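Geranylgeranyl pyrophosphate synthase (Corynebacterium glutamicum, PDB 3LK5) probably catalyses the magnesium-dependent condensation of isopentenyl diphosphate with an allylic diphosphate, a chain-building step of isoprenoid biosynthesis. Local coordinates at residues F32-E37 with H53-V58; I100-L105 with D153-W158; D178-M183 with L225-S230; E203-A208 with L285-L290; I221-H226 with A241-G246. One frame throughout, in Å; residues are numbered along the deposited sequence.

Contact 1 of 5, residues F32-E37 with H53-V58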
# COMPACT_ATOMS: atom_id res chain seq x y z
N PHE A 32 14.48 12.16 -2.36
CA PHE A 32 14.10 10.81 -1.93
C PHE A 32 14.17 9.83 -3.11
O PHE A 32 14.71 8.72 -2.99
CB PHE A 32 12.68 10.85 -1.32
CG PHE A 32 12.19 9.48 -0.87
CD1 PHE A 32 11.53 8.64 -1.77
CD2 PHE A 32 12.42 9.04 0.43
CE1 PHE A 32 11.10 7.33 -1.36
CE2 PHE A 32 11.99 7.74 0.87
CZ PHE A 32 11.32 6.90 -0.03
N LEU A 33 13.57 10.23 -4.24
CA LEU A 33 13.55 9.42 -5.45
C LEU A 33 14.94 9.12 -5.99
O LEU A 33 15.25 7.97 -6.36
CB LEU A 33 12.65 10.03 -6.52
CG LEU A 33 11.16 9.93 -6.11
CD1 LEU A 33 10.29 10.93 -6.94
CD2 LEU A 33 10.65 8.50 -6.32
N ASP A 34 15.80 10.14 -6.00
CA ASP A 34 17.21 9.93 -6.36
C ASP A 34 17.84 8.84 -5.51
O ASP A 34 18.60 8.01 -6.03
CB ASP A 34 18.04 11.20 -6.17
CG ASP A 34 17.75 12.27 -7.21
OD1 ASP A 34 17.07 12.02 -8.24
OD2 ASP A 34 18.24 13.41 -6.99
N ALA A 35 17.56 8.85 -4.22
CA ALA A 35 18.20 7.93 -3.31
C ALA A 35 17.80 6.46 -3.51
O ALA A 35 18.53 5.56 -3.04
CB ALA A 35 17.98 8.35 -1.87
N GLN A 36 16.66 6.22 -4.16
CA GLN A 36 16.18 4.85 -4.41
C GLN A 36 16.76 4.24 -5.69
O GLN A 36 16.58 3.05 -5.92
CB GLN A 36 14.64 4.81 -4.55
CG GLN A 36 13.80 5.63 -3.50
CD GLN A 36 14.19 5.38 -2.04
OE1 GLN A 36 14.16 4.24 -1.58
NE2 GLN A 36 14.60 6.47 -1.31
N GLU A 37 17.42 5.05 -6.51
CA GLU A 37 17.83 4.56 -7.83
C GLU A 37 18.74 3.33 -7.82
O GLU A 37 18.49 2.41 -8.58
CB GLU A 37 18.45 5.69 -8.63
CG GLU A 37 17.42 6.72 -9.03
CD GLU A 37 18.07 7.90 -9.75
OE1 GLU A 37 19.30 7.89 -9.93
OE2 GLU A 37 17.34 8.79 -10.14
N HIS A 53 8.50 6.14 -14.36
CA HIS A 53 7.13 6.59 -14.61
C HIS A 53 6.48 7.11 -13.35
O HIS A 53 5.76 8.13 -13.37
CB HIS A 53 6.31 5.45 -15.22
CG HIS A 53 6.68 5.14 -16.64
ND1 HIS A 53 6.72 6.11 -17.62
CD2 HIS A 53 7.02 3.97 -17.25
CE1 HIS A 53 7.09 5.56 -18.77
NE2 HIS A 53 7.27 4.26 -18.57
N LEU A 54 6.74 6.43 -12.23
CA LEU A 54 6.21 6.89 -10.95
C LEU A 54 6.85 8.24 -10.58
O LEU A 54 6.17 9.15 -10.11
CB LEU A 54 6.45 5.82 -9.84
CG LEU A 54 6.09 6.24 -8.41
CD1 LEU A 54 4.62 6.61 -8.30
CD2 LEU A 54 6.46 5.14 -7.37
N ARG A 55 8.16 8.33 -10.80
CA ARG A 55 8.92 9.56 -10.53
C ARG A 55 8.35 10.75 -11.29
O ARG A 55 8.12 11.81 -10.69
CB ARG A 55 10.39 9.37 -10.89
CG ARG A 55 11.22 10.64 -10.67
CD ARG A 55 12.62 10.52 -11.26
NE ARG A 55 13.39 11.75 -11.07
CZ ARG A 55 14.37 11.88 -10.18
NH1 ARG A 55 14.74 10.85 -9.42
NH2 ARG A 55 15.00 13.04 -10.06
N SER A 56 8.13 10.58 -12.60
CA SER A 56 7.50 11.65 -13.39
C SER A 56 6.15 12.05 -12.84
O SER A 56 5.83 13.25 -12.77
CB SER A 56 7.35 11.26 -14.87
OG SER A 56 8.62 11.02 -15.43
N PHE A 57 5.35 11.05 -12.46
CA PHE A 57 4.01 11.33 -11.98
C PHE A 57 4.03 12.15 -10.67
O PHE A 57 3.27 13.10 -10.51
CB PHE A 57 3.24 10.01 -11.80
CG PHE A 57 1.81 10.17 -11.40
CD1 PHE A 57 0.84 10.59 -12.33
CD2 PHE A 57 1.41 9.88 -10.10
CE1 PHE A 57 -0.50 10.74 -11.96
CE2 PHE A 57 0.08 10.03 -9.71
CZ PHE A 57 -0.89 10.45 -10.63
N VAL A 58 4.94 11.78 -9.77
CA VAL A 58 5.03 12.40 -8.44
C VAL A 58 5.63 13.81 -8.57
O VAL A 58 5.18 14.78 -7.91
CB VAL A 58 5.96 11.51 -7.52
CG1 VAL A 58 6.35 12.22 -6.23
CG2 VAL A 58 5.24 10.18 -7.19
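A salt-bridge network of Asp34, Glu37 and Arg55 ties together two successive antiparallel helices, 21-43 and 45-59, at the edge of the all-helical prenyl synthase fold. The short segments stand far apart for packed helices, their axes 11.3 Å from each other at closest, and Arg55 spans the gap. Its CG lies anti to the backbone N (chi1 178°) and the chain stays extended as far as NE, which carries the guanidinium past Leu33 to the acidic side chains. There NH1 and NH2 both donate to one oxygen, Asp34 OD1, each at 2.9 Å. The grip is end-on, with OD1 near the guanidinium plane, and the carboxylate is turned only 15° from that plane; the N-H directions are nevertheless bent, as expected when two donors share one acceptor. Glu37 adds charge alone: its OE2 is 3.4 Å from Arg55 NH1 but well out of the guanidinium plane, so no N-H points at it. Beneath the ionic layer, the side chains of Leu33 and Arg55 run antiparallel, with Leu33 CD1 3.9 Å from Arg55 CG. The same methyl reaches Val58 CG1 at 4.2 Å, starting the buried side of the contact. Inward from here, Leu33 and Leu54 rest on Trp158 of helix 144-164, and Leu33 also meets Phe99 of helix 87-111, so the helix pair leans against both of these helices.

Contact 2 of 5, residues I100-L105 with D153-W158; sequences IQACAL and DMALVW
Cys103 and Ala155, with CA atoms 5.5 Å apart, mark where segments 100-105 and 153-158 pass in nearly antiparallel directions, crossing at -159° and with axes 7.7 Å from each other. Small side chains permit this approach. Ala155 CB points at the facing helix and meets two residues there: it is 4.2 Å from Ala102 CB and 4.0 Å from the backbone N of Cys103. The thiol extends the contact to one side, because chi1 of -179° turns SG away from its own backbone N and brings it to 4.1 Å from Leu156 CB. All the residues that meet are buried, and the side-chain contacts between Ala102, Cys103, Ala155 and Leu156 are apolar. Helix 87-111, which carries the first segment, leads a few residues later into the aspartate-rich DDxxD motif of trans-prenyl synthases; the Cys103 side chain is about 8 Å from that of Asp108, a magnesium ligand like Asp112, although no metal is bound in this chain. The other helix, 144-164, faces the dimer partner as well. Leu156 packs on Leu156 of the second subunit, and Asp153 OD2 is hydrogen-bonded to His107 ND1 of that subunit. Within the 153-158 turn, CG of Met154 (modelled as selenomethionine) lies 3.6 Å above the centre of the Trp158 ring, while Trp158 NE1 bonds to Thr185 OG1 of the second subunit.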
# COMPACT_ATOMS: atom_id res chain seq x y z
N ILE A 100 1.46 9.11 -0.59
CA ILE A 100 0.13 8.57 -0.30
C ILE A 100 -0.79 9.01 -1.41
O ILE A 100 -1.54 8.20 -1.96
CB ILE A 100 -0.42 9.05 1.05
CG1 ILE A 100 0.54 8.60 2.16
CG2 ILE A 100 -1.84 8.43 1.30
CD1 ILE A 100 0.04 8.96 3.56
N GLN A 101 -0.72 10.30 -1.75
CA GLN A 101 -1.62 10.81 -2.80
C GLN A 101 -1.33 10.18 -4.16
O GLN A 101 -2.27 9.97 -4.95
CB GLN A 101 -1.50 12.34 -2.87
CG GLN A 101 -2.27 13.00 -4.02
CD GLN A 101 -3.79 12.98 -3.88
OE1 GLN A 101 -4.38 12.27 -3.04
NE2 GLN A 101 -4.44 13.77 -4.73
N ALA A 102 -0.05 9.94 -4.46
CA ALA A 102 0.28 9.29 -5.72
C ALA A 102 -0.39 7.92 -5.78
O ALA A 102 -0.98 7.56 -6.81
CB ALA A 102 1.77 9.15 -5.91
N CYS A 103 -0.30 7.14 -4.69
CA CYS A 103 -0.96 5.82 -4.67
C CYS A 103 -2.46 5.97 -4.86
O CYS A 103 -3.07 5.24 -5.64
CB CYS A 103 -0.70 5.08 -3.35
SG CYS A 103 -1.49 3.40 -3.31
N ALA A 104 -3.06 6.90 -4.12
CA ALA A 104 -4.49 7.13 -4.21
C ALA A 104 -4.93 7.42 -5.66
O ALA A 104 -5.91 6.84 -6.15
CB ALA A 104 -4.90 8.34 -3.29
N LEU A 105 -4.21 8.31 -6.35
CA LEU A 105 -4.58 8.70 -7.72
C LEU A 105 -4.37 7.56 -8.71
O LEU A 105 -5.20 7.34 -9.60
CB LEU A 105 -3.78 9.94 -8.18
CG LEU A 105 -3.95 11.27 -7.43
CD1 LEU A 105 -2.85 12.25 -7.86
CD2 LEU A 105 -5.29 11.89 -7.76
N ASP A 153 1.53 0.67 -5.14
CA ASP A 153 1.97 0.02 -3.90
C ASP A 153 3.37 0.51 -3.50
O ASP A 153 3.65 0.72 -2.33
CB ASP A 153 1.99 -1.50 -4.04
CG ASP A 153 0.60 -2.12 -4.19
OD1 ASP A 153 -0.41 -1.45 -3.92
OD2 ASP A 153 0.53 -3.35 -4.53
N MSE A 154 4.25 0.68 -4.50
CA MSE A 154 5.57 1.24 -4.24
C MSE A 154 5.47 2.64 -3.61
O MSE A 154 6.20 2.95 -2.66
CB MSE A 154 6.43 1.28 -5.51
CG MSE A 154 7.90 1.60 -5.23
SE MSE A 154 8.86 0.10 -4.42
CE MSE A 154 9.18 -0.90 -6.08
N ALA A 155 4.58 3.47 -4.15
CA ALA A 155 4.38 4.82 -3.61
C ALA A 155 3.93 4.73 -2.16
O ALA A 155 4.39 5.50 -1.33
CB ALA A 155 3.36 5.57 -4.43
N LEU A 156 3.06 3.78 -1.85
CA LEU A 156 2.57 3.69 -0.48
C LEU A 156 3.64 3.25 0.51
O LEU A 156 3.74 3.82 1.62
CB LEU A 156 1.29 2.81 -0.41
CG LEU A 156 0.59 2.68 0.95
CD1 LEU A 156 0.17 4.07 1.53
CD2 LEU A 156 -0.67 1.80 0.73
N VAL A 157 4.46 2.27 0.14
CA VAL A 157 5.57 1.87 1.00
C VAL A 157 6.62 2.99 1.12
O VAL A 157 7.17 3.20 2.20
CB VAL A 157 6.23 0.45 0.66
CG1 VAL A 157 5.16 -0.66 0.71
CG2 VAL A 157 6.96 0.43 -0.59
N TRP A 158 6.81 3.74 0.06
CA TRP A 158 7.78 4.85 0.14
C TRP A 158 7.25 6.04 0.96
O TRP A 158 8.05 6.78 1.54
CB TRP A 158 8.18 5.30 -1.27
CG TRP A 158 9.17 4.31 -1.87
CD1 TRP A 158 9.77 3.24 -1.23
CD2 TRP A 158 9.70 4.34 -3.19
NE1 TRP A 158 10.62 2.56 -2.13
CE2 TRP A 158 10.59 3.25 -3.32
CE3 TRP A 158 9.47 5.18 -4.30
CZ2 TRP A 158 11.27 2.99 -4.52
CZ3 TRP A 158 10.13 4.91 -5.50
CH2 TRP A 158 11.03 3.83 -5.59

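Contact 3 of 5, residues D178-M183 with L225-S230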
# COMPACT_ATOMS: atom_id res chain seq x y z
N ASP A 178 -1.15 9.05 16.04
CA ASP A 178 -2.61 9.25 15.99
C ASP A 178 -3.04 9.82 14.63
O ASP A 178 -3.99 9.32 13.99
CB ASP A 178 -3.13 10.14 17.14
CG ASP A 178 -3.05 9.45 18.51
OD1 ASP A 178 -2.94 8.20 18.56
OD2 ASP A 178 -3.13 10.13 19.56
N ALA A 179 -2.36 10.87 14.18
CA ALA A 179 -2.73 11.49 12.93
C ALA A 179 -2.45 10.58 11.75
O ALA A 179 -3.27 10.48 10.83
CB ALA A 179 -1.98 12.84 12.72
N TRP A 180 -1.29 9.92 11.76
CA TRP A 180 -0.91 9.10 10.61
C TRP A 180 -1.72 7.81 10.54
O TRP A 180 -2.15 7.39 9.42
CB TRP A 180 0.59 8.75 10.74
CG TRP A 180 1.23 8.08 9.53
CD1 TRP A 180 1.49 6.75 9.38
CD2 TRP A 180 1.78 8.73 8.38
NE1 TRP A 180 2.15 6.52 8.18
CE2 TRP A 180 2.33 7.72 7.55
CE3 TRP A 180 1.88 10.09 7.98
CZ2 TRP A 180 2.99 8.01 6.32
CZ3 TRP A 180 2.53 10.40 6.77
CH2 TRP A 180 3.07 9.36 5.94
N ARG A 181 -1.92 7.17 11.69
CA ARG A 181 -2.80 5.97 11.73
C ARG A 181 -4.23 6.37 11.28
O ARG A 181 -4.82 5.72 10.41
CB ARG A 181 -2.84 5.38 13.15
CG ARG A 181 -3.70 4.08 13.31
CD ARG A 181 -4.08 3.86 14.83
NE ARG A 181 -2.86 3.93 15.63
CZ ARG A 181 -2.66 4.83 16.60
NH1 ARG A 181 -3.63 5.68 16.96
NH2 ARG A 181 -1.52 4.83 17.21
N GLY A 182 -4.74 7.48 11.84
CA GLY A 182 -6.12 7.95 11.50
C GLY A 182 -6.25 8.22 10.00
O GLY A 182 -7.12 7.67 9.33
N MSE A 183 -5.33 9.02 9.45
CA MSE A 183 -5.42 9.46 8.09
C MSE A 183 -5.50 8.31 7.09
O MSE A 183 -6.32 8.34 6.17
CB MSE A 183 -4.17 10.28 7.72
CG MSE A 183 -4.20 10.73 6.30
SE MSE A 183 -2.55 11.80 6.00
CE MSE A 183 -1.25 10.36 6.24
N LEU A 225 -2.98 18.65 9.04
CA LEU A 225 -2.77 19.66 10.11
C LEU A 225 -2.39 18.99 11.41
O LEU A 225 -1.48 19.43 12.11
CB LEU A 225 -4.07 20.48 10.39
CG LEU A 225 -4.28 21.56 9.30
CD1 LEU A 225 -5.76 22.06 9.31
CD2 LEU A 225 -3.29 22.73 9.40
N HIS A 226 -3.16 17.95 11.75
CA HIS A 226 -2.90 17.16 12.95
C HIS A 226 -1.47 16.62 12.95
O HIS A 226 -0.75 16.74 13.94
CB HIS A 226 -3.96 16.02 13.04
CG HIS A 226 -3.92 15.26 14.34
ND1 HIS A 226 -4.74 14.17 14.58
CD2 HIS A 226 -3.14 15.40 15.43
CE1 HIS A 226 -4.45 13.68 15.78
NE2 HIS A 226 -3.49 14.41 16.31
N LEU A 227 -1.05 16.04 11.82
CA LEU A 227 0.30 15.48 11.73
C LEU A 227 1.39 16.55 12.01
O LEU A 227 2.31 16.34 12.83
CB LEU A 227 0.47 14.87 10.32
CG LEU A 227 1.87 14.35 9.97
CD1 LEU A 227 2.19 13.18 10.98
CD2 LEU A 227 1.94 13.89 8.48
N GLY A 228 1.29 17.67 11.31
CA GLY A 228 2.26 18.77 11.49
C GLY A 228 2.25 19.28 12.92
O GLY A 228 3.32 19.48 13.52
N ALA A 229 1.06 19.48 13.48
CA ALA A 229 0.97 19.94 14.88
C ALA A 229 1.55 18.95 15.88
O ALA A 229 2.22 19.36 16.84
CB ALA A 229 -0.50 20.35 15.27
N SER A 230 1.32 17.64 15.66
CA SER A 230 1.89 16.60 16.53
C SER A 230 3.41 16.60 16.46
O SER A 230 4.08 16.45 17.48
CB SER A 230 1.34 15.21 16.13
OG SER A 230 -0.04 15.16 16.50
O HOH W 1 -0.58 12.52 15.82
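Asp178 begins the contact with its CB, 4.0 Å from CE1 of His226, while its carboxylate serves its own helix, where OD1 takes a hydrogen bond from Arg181 NH1, one turn on, at 3.1 Å as part of a salt bridge. Ala179 comes next and faces the other helix squarely. Its methyl sits over one face of the His226 ring, 3.7 Å from the ring centroid and 20° off the normal, a CH-pi contact, and it is also 3.5 Å from Leu227 N. The helix is kinked here; Ala179 N, lacking a bond to the preceding turn, donates instead to a water at 2.9 Å, and this water also bonds to Ser230 OG. Such close, nearly antiparallel pairing, with a crossing angle of -161°, joins helices 170-199 and 205-231 in the interior of the helical prenyl synthase fold. Trp180 follows, and its chi1 of -171° carries the indole out beside the Leu227 side chain, the two extending in the same direction. Leu227 CD2 meets the indole at its edge, 3.8 Å from CE3, and Trp180 NE1 is held by Glu160. Further on, CE of Met183 (selenomethionine) lies 3.5 Å above one face of the indole, toward its rim.

Contact 4 of 5, residues E203-A208 with L285-L290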
# COMPACT_ATOMS: atom_id res chain seq x y z
N GLU A 203 -28.27 6.76 -3.50
CA GLU A 203 -28.61 8.18 -3.57
C GLU A 203 -28.68 8.86 -2.19
O GLU A 203 -29.26 9.95 -2.06
CB GLU A 203 -29.95 8.39 -4.32
CG GLU A 203 -30.02 7.74 -5.71
CD GLU A 203 -31.41 7.84 -6.34
OE1 GLU A 203 -32.31 8.48 -5.74
OE2 GLU A 203 -31.60 7.31 -7.45
N SER A 204 -28.12 8.23 -1.15
CA SER A 204 -28.16 8.81 0.19
C SER A 204 -27.27 10.05 0.29
O SER A 204 -26.06 9.97 -0.04
CB SER A 204 -27.66 7.80 1.23
OG SER A 204 -27.57 8.41 2.51
N VAL A 205 -27.84 11.16 0.78
CA VAL A 205 -27.10 12.40 1.05
C VAL A 205 -26.14 12.14 2.22
O VAL A 205 -24.95 12.54 2.18
CB VAL A 205 -28.05 13.56 1.42
CG1 VAL A 205 -27.26 14.84 1.72
CG2 VAL A 205 -29.01 13.86 0.26
N GLU A 206 -26.66 11.44 3.23
CA GLU A 206 -25.92 11.07 4.44
C GLU A 206 -24.67 10.27 4.14
O GLU A 206 -23.61 10.47 4.76
CB GLU A 206 -26.79 10.19 5.33
CG GLU A 206 -26.94 10.70 6.73
CD GLU A 206 -27.80 11.95 6.77
OE1 GLU A 206 -28.90 11.95 6.17
OE2 GLU A 206 -27.37 12.95 7.41
N LEU A 207 -24.79 9.33 3.20
CA LEU A 207 -23.64 8.50 2.89
C LEU A 207 -22.61 9.27 2.09
O LEU A 207 -21.41 9.08 2.28
CB LEU A 207 -24.05 7.21 2.21
CG LEU A 207 -24.74 6.23 3.19
CD1 LEU A 207 -25.36 5.10 2.39
CD2 LEU A 207 -23.77 5.68 4.26
N ALA A 208 -23.07 10.12 1.18
CA ALA A 208 -22.17 11.01 0.43
C ALA A 208 -21.43 11.93 1.41
O ALA A 208 -20.21 12.16 1.23
CB ALA A 208 -22.93 11.84 -0.63
N LEU A 285 -24.27 17.02 -4.35
CA LEU A 285 -25.00 17.74 -5.42
C LEU A 285 -26.00 16.80 -6.12
O LEU A 285 -27.21 17.12 -6.25
CB LEU A 285 -24.02 18.29 -6.47
CG LEU A 285 -24.58 18.98 -7.73
CD1 LEU A 285 -25.39 20.23 -7.37
CD2 LEU A 285 -23.54 19.30 -8.80
N LEU A 286 -25.51 15.65 -6.59
CA LEU A 286 -26.38 14.69 -7.28
C LEU A 286 -27.49 14.14 -6.39
O LEU A 286 -28.64 14.02 -6.84
CB LEU A 286 -25.56 13.55 -7.94
CG LEU A 286 -26.37 12.48 -8.69
CD1 LEU A 286 -27.22 13.06 -9.87
CD2 LEU A 286 -25.45 11.32 -9.15
N ALA A 287 -27.18 13.82 -5.13
CA ALA A 287 -28.20 13.28 -4.23
C ALA A 287 -29.32 14.29 -3.98
O ALA A 287 -30.52 13.94 -4.04
CB ALA A 287 -27.57 12.81 -2.91
N LEU A 288 -28.94 15.53 -3.70
CA LEU A 288 -29.88 16.61 -3.52
C LEU A 288 -30.65 16.92 -4.83
O LEU A 288 -31.86 17.19 -4.76
CB LEU A 288 -29.19 17.87 -2.99
CG LEU A 288 -28.60 17.85 -1.55
CD1 LEU A 288 -27.72 19.10 -1.34
CD2 LEU A 288 -29.71 17.78 -0.49
N ALA A 289 -29.99 16.83 -5.99
CA ALA A 289 -30.70 17.06 -7.26
C ALA A 289 -31.81 16.03 -7.48
O ALA A 289 -32.89 16.38 -8.00
CB ALA A 289 -29.74 17.08 -8.45
N LEU A 290 -31.55 14.78 -7.10
CA LEU A 290 -32.53 13.71 -7.29
C LEU A 290 -33.65 13.83 -6.28
O LEU A 290 -34.82 13.72 -6.63
CB LEU A 290 -31.89 12.33 -7.27
CG LEU A 290 -31.01 12.03 -8.49
CD1 LEU A 290 -30.11 10.78 -8.24
CD2 LEU A 290 -31.87 11.87 -9.74
O HOH W 2 -31.31 11.68 -2.56
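Glu203 and Ala287 bring the two backbones together, their CA atoms 5.2 Å apart, where the turn leading into helix 205-231 meets the side of helix 284-296. Ser204 is the N-cap residue of helix 205-231, and its OG accepts from Leu207 N at 3.0 Å with an N-H...O angle of 153°, satisfying an amide of the first turn. Ser204 CB points away from the partner helix, so this residue contributes its backbone while the side chains of Glu203 and Val205 make the contact. Ala287 CB fits against this bend, 3.4 Å from the carbonyl oxygen of Glu203 and 3.6 Å from Val205 CG2. That valine branch, anti to its own carbonyl carbon, also meets Leu288 CD2, the two side chains lying roughly perpendicular. On the other flank, the extended Glu203 side chain runs across Leu290, whose CD1 lies 3.7 Å from Glu203 CD. The leucine thus touches the carboxylate end through a methyl, while the charge is met by Arg305 of helix 298-307 through a salt bridge from OE2. Helix 329-347 lies against Val205 and Leu288 through Arg336 and Val333. The contact is partly buried and joins the start of helix 205-231 to helix 284-296, with the Ala287 side chain about 11 Å from that of Asp194, a magnesium ligand (no metal is bound here). A water lies between the segments, 2.7 Å from Glu203 O and 2.8 Å from Ala287 O, within bonding distance of both carbonyls although other acceptors compete for its protons.

Contact 5 of 5, residues I221-H226 with A241-G246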
# COMPACT_ATOMS: atom_id res chain seq x y z
N ILE A 221 -7.05 17.74 4.71
CA ILE A 221 -6.82 18.89 5.54
C ILE A 221 -6.67 18.60 7.01
O ILE A 221 -5.66 19.01 7.62
CB ILE A 221 -7.99 19.98 5.36
CG1 ILE A 221 -8.20 20.25 3.87
CG2 ILE A 221 -7.61 21.26 6.18
CD1 ILE A 221 -8.97 21.64 3.56
N ALA A 222 -7.65 17.92 7.60
CA ALA A 222 -7.61 17.76 9.06
C ALA A 222 -6.44 16.92 9.55
O ALA A 222 -5.72 17.33 10.46
CB ALA A 222 -8.94 17.18 9.61
N ARG A 223 -6.25 15.74 8.97
CA ARG A 223 -5.13 14.94 9.43
C ARG A 223 -3.74 15.51 9.05
O ARG A 223 -2.83 15.38 9.86
CB ARG A 223 -5.24 13.45 9.04
CG ARG A 223 -6.44 12.69 9.66
CD ARG A 223 -6.38 12.66 11.17
NE ARG A 223 -7.43 11.76 11.71
CZ ARG A 223 -7.75 11.69 12.99
NH1 ARG A 223 -7.10 12.41 13.91
NH2 ARG A 223 -8.71 10.84 13.40
N PRO A 224 -3.56 16.09 7.84
CA PRO A 224 -2.24 16.75 7.63
C PRO A 224 -1.99 17.82 8.70
O PRO A 224 -0.89 17.89 9.21
CB PRO A 224 -2.40 17.36 6.21
CG PRO A 224 -3.24 16.27 5.49
CD PRO A 224 -4.32 15.99 6.58
N LEU A 225 -2.98 18.65 9.04
CA LEU A 225 -2.77 19.66 10.11
C LEU A 225 -2.39 18.99 11.41
O LEU A 225 -1.48 19.43 12.11
CB LEU A 225 -4.07 20.48 10.39
CG LEU A 225 -4.28 21.56 9.30
CD1 LEU A 225 -5.76 22.06 9.31
CD2 LEU A 225 -3.29 22.73 9.40
N HIS A 226 -3.16 17.95 11.75
CA HIS A 226 -2.90 17.16 12.95
C HIS A 226 -1.47 16.62 12.95
O HIS A 226 -0.75 16.74 13.94
CB HIS A 226 -3.96 16.02 13.04
CG HIS A 226 -3.92 15.26 14.34
ND1 HIS A 226 -4.74 14.17 14.58
CD2 HIS A 226 -3.14 15.40 15.43
CE1 HIS A 226 -4.45 13.68 15.78
NE2 HIS A 226 -3.49 14.41 16.31
N ALA A 241 -8.66 22.76 17.66
CA ALA A 241 -9.06 23.86 16.78
C ALA A 241 -8.72 23.58 15.32
O ALA A 241 -9.55 23.83 14.43
CB ALA A 241 -8.44 25.16 17.22
N LEU A 242 -7.50 23.05 15.07
CA LEU A 242 -7.08 22.69 13.72
C LEU A 242 -7.92 21.57 13.09
O LEU A 242 -8.26 21.60 11.87
CB LEU A 242 -5.59 22.27 13.75
CG LEU A 242 -4.63 23.38 14.20
CD1 LEU A 242 -3.16 22.83 14.18
CD2 LEU A 242 -4.75 24.65 13.34
N LEU A 243 -8.26 20.58 13.90
CA LEU A 243 -9.06 19.46 13.42
C LEU A 243 -10.47 19.91 13.06
O LEU A 243 -11.03 19.42 12.08
CB LEU A 243 -9.12 18.30 14.45
CG LEU A 243 -7.88 17.38 14.50
CD1 LEU A 243 -7.97 16.45 15.77
CD2 LEU A 243 -7.73 16.56 13.21
N HIS A 244 -11.02 20.85 13.83
CA HIS A 244 -12.36 21.40 13.50
C HIS A 244 -12.30 22.22 12.23
O HIS A 244 -13.15 22.09 11.35
CB HIS A 244 -12.88 22.27 14.64
CG HIS A 244 -13.49 21.51 15.77
ND1 HIS A 244 -14.65 20.79 15.64
CD2 HIS A 244 -13.16 21.45 17.09
CE1 HIS A 244 -14.99 20.27 16.81
NE2 HIS A 244 -14.10 20.66 17.71
N TYR A 245 -11.30 23.09 12.13
CA TYR A 245 -11.05 23.78 10.86
C TYR A 245 -10.94 22.81 9.70
O TYR A 245 -11.58 22.99 8.65
CB TYR A 245 -9.78 24.65 10.99
CG TYR A 245 -9.20 25.19 9.69
CD1 TYR A 245 -9.43 26.52 9.28
CD2 TYR A 245 -8.38 24.36 8.87
CE1 TYR A 245 -8.84 27.02 8.09
CE2 TYR A 245 -7.82 24.81 7.69
CZ TYR A 245 -8.04 26.15 7.31
OH TYR A 245 -7.43 26.55 6.14
N GLY A 246 -10.15 21.76 9.87
CA GLY A 246 -9.92 20.84 8.75
C GLY A 246 -11.21 20.11 8.37
O GLY A 246 -11.43 19.80 7.20
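An antiparallel helix hairpin, formed by the consecutive helices 205-231 and 236-263, is pinned where Ala222 meets Gly246. Gly246 presents bare backbone, which lets the two CA atoms come within 3.9 Å of each other. Packing here is tight: Ile221 CG2, anti to its backbone N, presses to 3.5 Å from Gly246 CA and is 3.9 Å from Tyr245 CE2. Leu225 crosses Tyr245 at about a right angle and sets CD1 3.5 Å from CD2 of the ring, while its CB meets Leu242 CB at 4.1 Å. The phenol hydroxyl of Tyr245 bonds to Leu361 O and to Tyr69 OH. Across the hairpin, Leu243 CD2 rests 3.8 Å from Ala222 CB and equally close to His226 CB, and its CD1 lies over the face of the imidazole opposite to the one met by Ala179. Arg223 NH1 donates to His226 ND1 at 3.0 Å, in the plane of both flat groups but bent (138°); this bond holds the imidazole from its edge, and Glu186 takes up another arm of the guanidinium. Such close approach of antiparallel helices at small residues, Ala222 and Gly246, belongs to the helical bundle of the all-alpha isoprenoid synthase fold.

Contacts 2, 3 and 5 are buried, whereas contacts 1 and 4 are partly buried and lie on opposite sides of the chain's centre. Helix 205-231 serves three of them: its start in contact 4, and its later turns in contacts 3 and 5, which share Leu225 and His226. Contact 1 touches contact 2 through Trp158, and contact 2 touches contact 3 where Ile100 packs on Trp180 and Met183. Chemistry follows position: ionic bridging at the periphery in contact 1, a capped helix start and a water between carbonyls in contact 4, and small or apolar side chains at the inner crossings, where His226 takes an alanine methyl on one face (contact 3) and a leucine methyl on the other (contact 5).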